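Local coordinates for tegumental protein 20.8 kDa (Clonorchis sinensis, PDB 5X2E) that binds a calcium ion through an EF-hand in its N-terminal calmodulin-like domain, the part described here, and probably works in the fluke's tegument, at residues D33-M36 against V37-K41; V17-Y20 against P21-E24; L23-Y26 against V27-N31. All blocks are in the same frame, centred on the assembly; numbering follows the deposited sequence.

Contact 1: residues D33-M36 against V37-K41; sequences DPSM and VEKWK
The chain turns into helix 35-44 here, W40 N reaching M36 O at 3.0 Å, K39 N reaching S35 O and V37 N reaching P34 O. The M36 side chain runs alongside that of W40: with CG anti to the backbone N (chi1 180°) and the chain bent at the next two torsions, it brings SD to the edge of the five-membered ring of W40, 3.5 Å from CD1, a Met-aromatic contact. This helix is the first of the second helix-loop-helix unit of the EF-hand pair, and M36, V37 and W40 also meet residues of helix 20-29. At the start of the helix D33 caps the turn: its OD2 accepts from S35 OG at 2.7 Å and from S35 N at 2.9 Å. The hydroxyl sits almost directly above the carboxylate plane, whereas the amide comes in on the anti side, nearer the plane but from that same face. K39 folds back alongside S35, its NZ making a weak hydrogen bond of 3.3 Å to S35 OG. A water donates to P34 O at 2.6 Å and accepts from E38 N, bridging a carbonyl and an amide of the first turn.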
# COMPACT_ATOMS: atom_id res chain seq x y z
N ASP A 33 3.98 -15.02 1.40
CA ASP A 33 5.38 -15.31 1.59
C ASP A 33 6.08 -14.10 2.22
O ASP A 33 5.97 -13.01 1.71
CB ASP A 33 6.01 -15.66 0.25
CG ASP A 33 7.36 -16.29 0.39
OD1 ASP A 33 7.62 -17.29 -0.33
OD2 ASP A 33 8.17 -15.80 1.18
N PRO A 34 6.78 -14.31 3.33
CA PRO A 34 7.48 -13.20 3.99
C PRO A 34 8.49 -12.47 3.10
O PRO A 34 8.80 -11.32 3.38
CB PRO A 34 8.19 -13.89 5.16
CG PRO A 34 7.35 -15.06 5.44
CD PRO A 34 6.82 -15.54 4.13
N SER A 35 8.98 -13.11 2.05
CA SER A 35 9.86 -12.46 1.08
C SER A 35 9.18 -11.26 0.40
O SER A 35 9.84 -10.40 -0.19
CB SER A 35 10.33 -13.47 0.03
OG SER A 35 9.21 -14.02 -0.62
N MET A 36 7.85 -11.26 0.45
CA MET A 36 7.00 -10.19 -0.05
C MET A 36 7.37 -8.86 0.59
O MET A 36 7.27 -7.80 -0.04
CB MET A 36 5.53 -10.53 0.27
CG MET A 36 4.54 -9.52 -0.17
SD MET A 36 4.60 -9.48 -1.95
CE MET A 36 3.70 -10.99 -2.31
N VAL A 37 7.77 -8.90 1.86
CA VAL A 37 8.14 -7.67 2.55
C VAL A 37 9.35 -7.03 1.85
O VAL A 37 9.30 -5.84 1.46
CB VAL A 37 8.42 -7.93 4.06
CG1 VAL A 37 8.91 -6.64 4.71
CG2 VAL A 37 7.19 -8.48 4.77
N GLU A 38 10.39 -7.82 1.64
CA GLU A 38 11.57 -7.32 0.94
C GLU A 38 11.26 -6.84 -0.48
O GLU A 38 11.82 -5.86 -0.92
CB GLU A 38 12.66 -8.39 0.89
CG GLU A 38 13.36 -8.59 2.21
CD GLU A 38 14.64 -7.79 2.32
OE1 GLU A 38 15.70 -8.32 1.91
OE2 GLU A 38 14.59 -6.64 2.83
N LYS A 39 10.36 -7.53 -1.18
CA LYS A 39 10.03 -7.14 -2.55
C LYS A 39 9.35 -5.77 -2.58
O LYS A 39 9.67 -4.93 -3.42
CB LYS A 39 9.13 -8.20 -3.21
CG LYS A 39 9.76 -9.58 -3.36
CD LYS A 39 8.74 -10.50 -4.04
CE LYS A 39 8.66 -11.87 -3.36
NZ LYS A 39 9.92 -12.66 -3.51
N TRP A 40 8.42 -5.52 -1.66
CA TRP A 40 7.75 -4.21 -1.58
C TRP A 40 8.74 -3.12 -1.23
O TRP A 40 8.67 -1.99 -1.75
CB TRP A 40 6.60 -4.26 -0.54
CG TRP A 40 5.31 -4.77 -1.15
CD1 TRP A 40 5.08 -6.03 -1.67
CD2 TRP A 40 4.10 -4.03 -1.33
NE1 TRP A 40 3.80 -6.10 -2.16
CE2 TRP A 40 3.18 -4.89 -1.96
CE3 TRP A 40 3.69 -2.71 -1.03
CZ2 TRP A 40 1.89 -4.49 -2.30
CZ3 TRP A 40 2.39 -2.33 -1.35
CH2 TRP A 40 1.52 -3.22 -1.98
N LYS A 41 9.65 -3.42 -0.31
CA LYS A 41 10.65 -2.42 0.08
C LYS A 41 11.52 -2.08 -1.14
O LYS A 41 11.83 -0.92 -1.40
CB LYS A 41 11.52 -2.91 1.23
CG LYS A 41 10.83 -3.04 2.59
CD LYS A 41 11.78 -3.59 3.65
CE LYS A 41 11.13 -3.62 5.05
NZ LYS A 41 12.06 -4.10 6.10
O HOH W 1 11.19 -10.36 3.42

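Contact 2: residues V17-Y20 against P21-E24; sequences VISY and PELE. With CA (calcium ion), chain B.
S19 tucks OG back over its own backbone (chi1 75°), and E22 sets CG anti to its carbonyl carbon (chi1 -79°) with an extended chain beyond, which brings the hydroxyl to E22 N and the carboxylate back to the strand. The two form a capping box: E22 N donates to S19 OG at 3.0 Å, and S19 N donates to E22 OE1 at 3.0 Å, in a fairly straight bond that meets the carboxylate on its anti side, 34° out of plane. This is the end of an EF-hand loop, where strand 17-19 passes into helix 20-29. E22 is its bidentate glutamate, with OE1 and OE2 each 2.5 Å from the calcium ion. V17 O and a water, each 2.3 Å from the calcium ion, are further ligands; D11, D13 and T15 supply the remaining three. OE1 thus serves both the metal and the amide of S19, and the two metal bonds together with the bond from S19 N fix the carboxylate's rotation. Helical bonds follow, with L23 N donating to S19 O and E24 N to Y20 O. On the apolar side I18 CG2 lies 4.0 Å from L23 CB; I18 also touches F7 and I10 of helix 3-10 and W40, and its backbone pairs with I52 of the neighbouring strand. The end of the Y20 side chain leads off from P21-E24, its OH hydrogen-bonded to D45 and its ring in a cation-pi contact with K41. P21 fits the first turn, with its CD 3.5 Å from S19 OG and 3.5 Å from Y20 CB.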
# COMPACT_ATOMS: atom_id res chain seq x y z
N VAL A 17 0.93 6.62 3.80
CA VAL A 17 2.25 6.07 3.97
C VAL A 17 2.05 4.66 4.54
O VAL A 17 1.45 4.51 5.61
CB VAL A 17 3.11 6.90 4.91
CG1 VAL A 17 4.50 6.29 5.00
CG2 VAL A 17 3.18 8.37 4.43
N ILE A 18 2.56 3.66 3.84
CA ILE A 18 2.57 2.30 4.33
C ILE A 18 3.80 2.14 5.22
O ILE A 18 4.97 2.30 4.80
CB ILE A 18 2.57 1.28 3.17
CG1 ILE A 18 1.17 1.25 2.53
CG2 ILE A 18 3.06 -0.09 3.67
CD1 ILE A 18 1.10 0.32 1.30
N SER A 19 3.56 1.90 6.49
CA SER A 19 4.65 1.61 7.39
C SER A 19 5.10 0.16 7.22
O SER A 19 4.32 -0.72 6.77
CB SER A 19 4.21 1.86 8.85
OG SER A 19 3.36 0.80 9.26
N TYR A 20 6.32 -0.14 7.61
CA TYR A 20 6.77 -1.51 7.55
C TYR A 20 5.92 -2.46 8.43
O TYR A 20 5.51 -3.53 7.97
CB TYR A 20 8.25 -1.60 7.86
CG TYR A 20 9.21 -0.96 6.84
CD1 TYR A 20 8.80 -0.53 5.59
CD2 TYR A 20 10.55 -0.81 7.18
CE1 TYR A 20 9.71 0.00 4.67
CE2 TYR A 20 11.46 -0.26 6.29
CZ TYR A 20 11.03 0.15 5.04
OH TYR A 20 12.00 0.67 4.18
N PRO A 21 5.50 -2.05 9.65
CA PRO A 21 4.57 -2.95 10.38
C PRO A 21 3.24 -3.18 9.63
O PRO A 21 2.74 -4.32 9.66
CB PRO A 21 4.34 -2.21 11.71
CG PRO A 21 5.69 -1.48 11.91
CD PRO A 21 6.04 -0.99 10.52
N GLU A 22 2.68 -2.14 8.99
CA GLU A 22 1.45 -2.33 8.21
C GLU A 22 1.63 -3.38 7.13
O GLU A 22 0.79 -4.25 6.96
CB GLU A 22 1.01 -0.99 7.57
CG GLU A 22 0.29 -0.07 8.54
CD GLU A 22 -0.02 1.30 7.94
OE1 GLU A 22 0.63 1.73 6.96
OE2 GLU A 22 -0.95 1.99 8.42
N LEU A 23 2.73 -3.28 6.39
CA LEU A 23 3.04 -4.22 5.32
C LEU A 23 3.21 -5.62 5.90
O LEU A 23 2.66 -6.59 5.39
CB LEU A 23 4.30 -3.74 4.60
CG LEU A 23 4.88 -4.70 3.56
CD1 LEU A 23 3.90 -4.94 2.39
CD2 LEU A 23 6.21 -4.13 3.08
N GLU A 24 3.95 -5.71 7.01
CA GLU A 24 4.22 -7.00 7.62
C GLU A 24 2.95 -7.65 8.17
O GLU A 24 2.77 -8.88 8.04
CB GLU A 24 5.30 -6.83 8.69
CG GLU A 24 6.63 -6.51 8.00
CD GLU A 24 7.61 -5.68 8.74
OE1 GLU A 24 7.38 -5.28 9.90
OE2 GLU A 24 8.69 -5.47 8.12
CA CA B . -0.26 4.05 7.13
O HOH W 2 1.38 4.38 8.77

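Contact 3: residues L23-Y26 against V27-N31; sequences LEQY and VAENN
Backbone bonds carry helix 20-29 through this stretch: V27 N to L23 O, A28 N to E24 O and E29 N to Q25 O, the last at 2.8 Å. One side-chain bond spans a turn, from Q25 to E29. Q25, its side chain stretched out straight from CA (chi1 178°), points NE2 at E29 OE2, 2.7 Å away on the syn side of the carboxylate, whose plane is turned 68° from that of the amide. The OE1 of the same glutamine accepts from K12. The helix ends in a Schellman motif, in which N31, with positive phi, donates its N to A28 O at 3.1 Å and L32 N pairs with V27 O. There Y26 O takes two donors from opposite faces of its plane, N30 ND2 at 3.0 Å and N30 N at 3.1 Å. The same ND2 stands over the centre of one face of the Y26 ring, 3.2 Å above its plane, with the amide tilted 47° to the ring. Apolar contact is slight: L23 CD1 approaches V27 CG2 at 4.3 Å. Both residues also meet helix 35-44, while the Y26 ring touches I6, S9 and I10 of helix 3-10.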
# COMPACT_ATOMS: atom_id res chain seq x y z
N LEU A 23 2.73 -3.28 6.39
CA LEU A 23 3.04 -4.22 5.32
C LEU A 23 3.21 -5.62 5.90
O LEU A 23 2.66 -6.59 5.39
CB LEU A 23 4.30 -3.74 4.60
CG LEU A 23 4.88 -4.70 3.56
CD1 LEU A 23 3.90 -4.94 2.39
CD2 LEU A 23 6.21 -4.13 3.08
N GLU A 24 3.95 -5.71 7.01
CA GLU A 24 4.22 -7.00 7.62
C GLU A 24 2.95 -7.65 8.17
O GLU A 24 2.77 -8.88 8.04
CB GLU A 24 5.30 -6.83 8.69
CG GLU A 24 6.63 -6.51 8.00
CD GLU A 24 7.61 -5.68 8.74
OE1 GLU A 24 7.38 -5.28 9.90
OE2 GLU A 24 8.69 -5.47 8.12
N GLN A 25 2.05 -6.85 8.73
CA GLN A 25 0.76 -7.37 9.19
C GLN A 25 -0.08 -7.89 8.02
O GLN A 25 -0.66 -8.96 8.08
CB GLN A 25 -0.02 -6.31 9.95
CG GLN A 25 -1.38 -6.79 10.39
CD GLN A 25 -2.07 -5.85 11.32
OE1 GLN A 25 -1.80 -4.63 11.33
NE2 GLN A 25 -2.98 -6.39 12.12
N TYR A 26 -0.12 -7.14 6.94
CA TYR A 26 -0.86 -7.61 5.77
C TYR A 26 -0.32 -8.93 5.23
O TYR A 26 -1.08 -9.85 4.90
CB TYR A 26 -0.82 -6.54 4.70
CG TYR A 26 -1.60 -6.92 3.47
CD1 TYR A 26 -0.97 -7.53 2.40
CD2 TYR A 26 -2.96 -6.63 3.36
CE1 TYR A 26 -1.69 -7.87 1.25
CE2 TYR A 26 -3.69 -6.97 2.23
CZ TYR A 26 -3.04 -7.58 1.18
OH TYR A 26 -3.75 -7.88 0.05
N VAL A 27 1.00 -9.05 5.16
CA VAL A 27 1.60 -10.27 4.65
C VAL A 27 1.23 -11.44 5.53
O VAL A 27 0.76 -12.47 5.02
CB VAL A 27 3.12 -10.09 4.55
CG1 VAL A 27 3.84 -11.45 4.36
CG2 VAL A 27 3.45 -9.14 3.40
N ALA A 28 1.40 -11.28 6.83
CA ALA A 28 1.11 -12.40 7.71
C ALA A 28 -0.38 -12.74 7.69
O ALA A 28 -0.75 -13.91 7.67
CB ALA A 28 1.58 -12.10 9.14
N GLU A 29 -1.24 -11.73 7.76
CA GLU A 29 -2.68 -11.97 7.88
C GLU A 29 -3.27 -12.63 6.65
O GLU A 29 -4.31 -13.26 6.72
CB GLU A 29 -3.40 -10.65 8.18
CG GLU A 29 -3.75 -10.53 9.63
CD GLU A 29 -3.96 -9.12 10.10
OE1 GLU A 29 -4.46 -8.28 9.30
OE2 GLU A 29 -3.59 -8.85 11.29
N ASN A 30 -2.59 -12.48 5.52
CA ASN A 30 -3.03 -13.07 4.27
C ASN A 30 -2.22 -14.29 3.84
O ASN A 30 -2.32 -14.76 2.71
CB ASN A 30 -2.99 -12.00 3.18
CG ASN A 30 -4.12 -11.03 3.32
OD1 ASN A 30 -5.27 -11.37 3.04
ND2 ASN A 30 -3.82 -9.82 3.77
N ASN A 31 -1.43 -14.81 4.78
CA ASN A 31 -0.63 -16.01 4.57
C ASN A 31 0.27 -15.94 3.35
O ASN A 31 0.47 -16.92 2.64
CB ASN A 31 -1.55 -17.23 4.53
CG ASN A 31 -2.12 -17.55 5.92
OD1 ASN A 31 -1.39 -17.56 6.91
ND2 ASN A 31 -3.42 -17.73 6.00

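Overall arrangement
Along the chain contact 2 comes first, contact 3 continues from it through the shared L23 and E24, and contact 1 follows after the turn between helices 20-29 and 35-44. Their centres lie about 10 to 11 Å apart. Contacts 2 and 3 cover the start and end of helix 20-29, and contact 1 the start of helix 35-44, which packs beside it: W40 CB meets L23 CD2 at 3.7 Å, and M36 CG meets V27 CG2 at 3.7 Å. Contact 2 supplies two of the five protein residues that bind the calcium ion. Helix 20-29 leaves that calcium loop and packs on helix 35-44, the first helix of the second EF-hand unit, which links the two units.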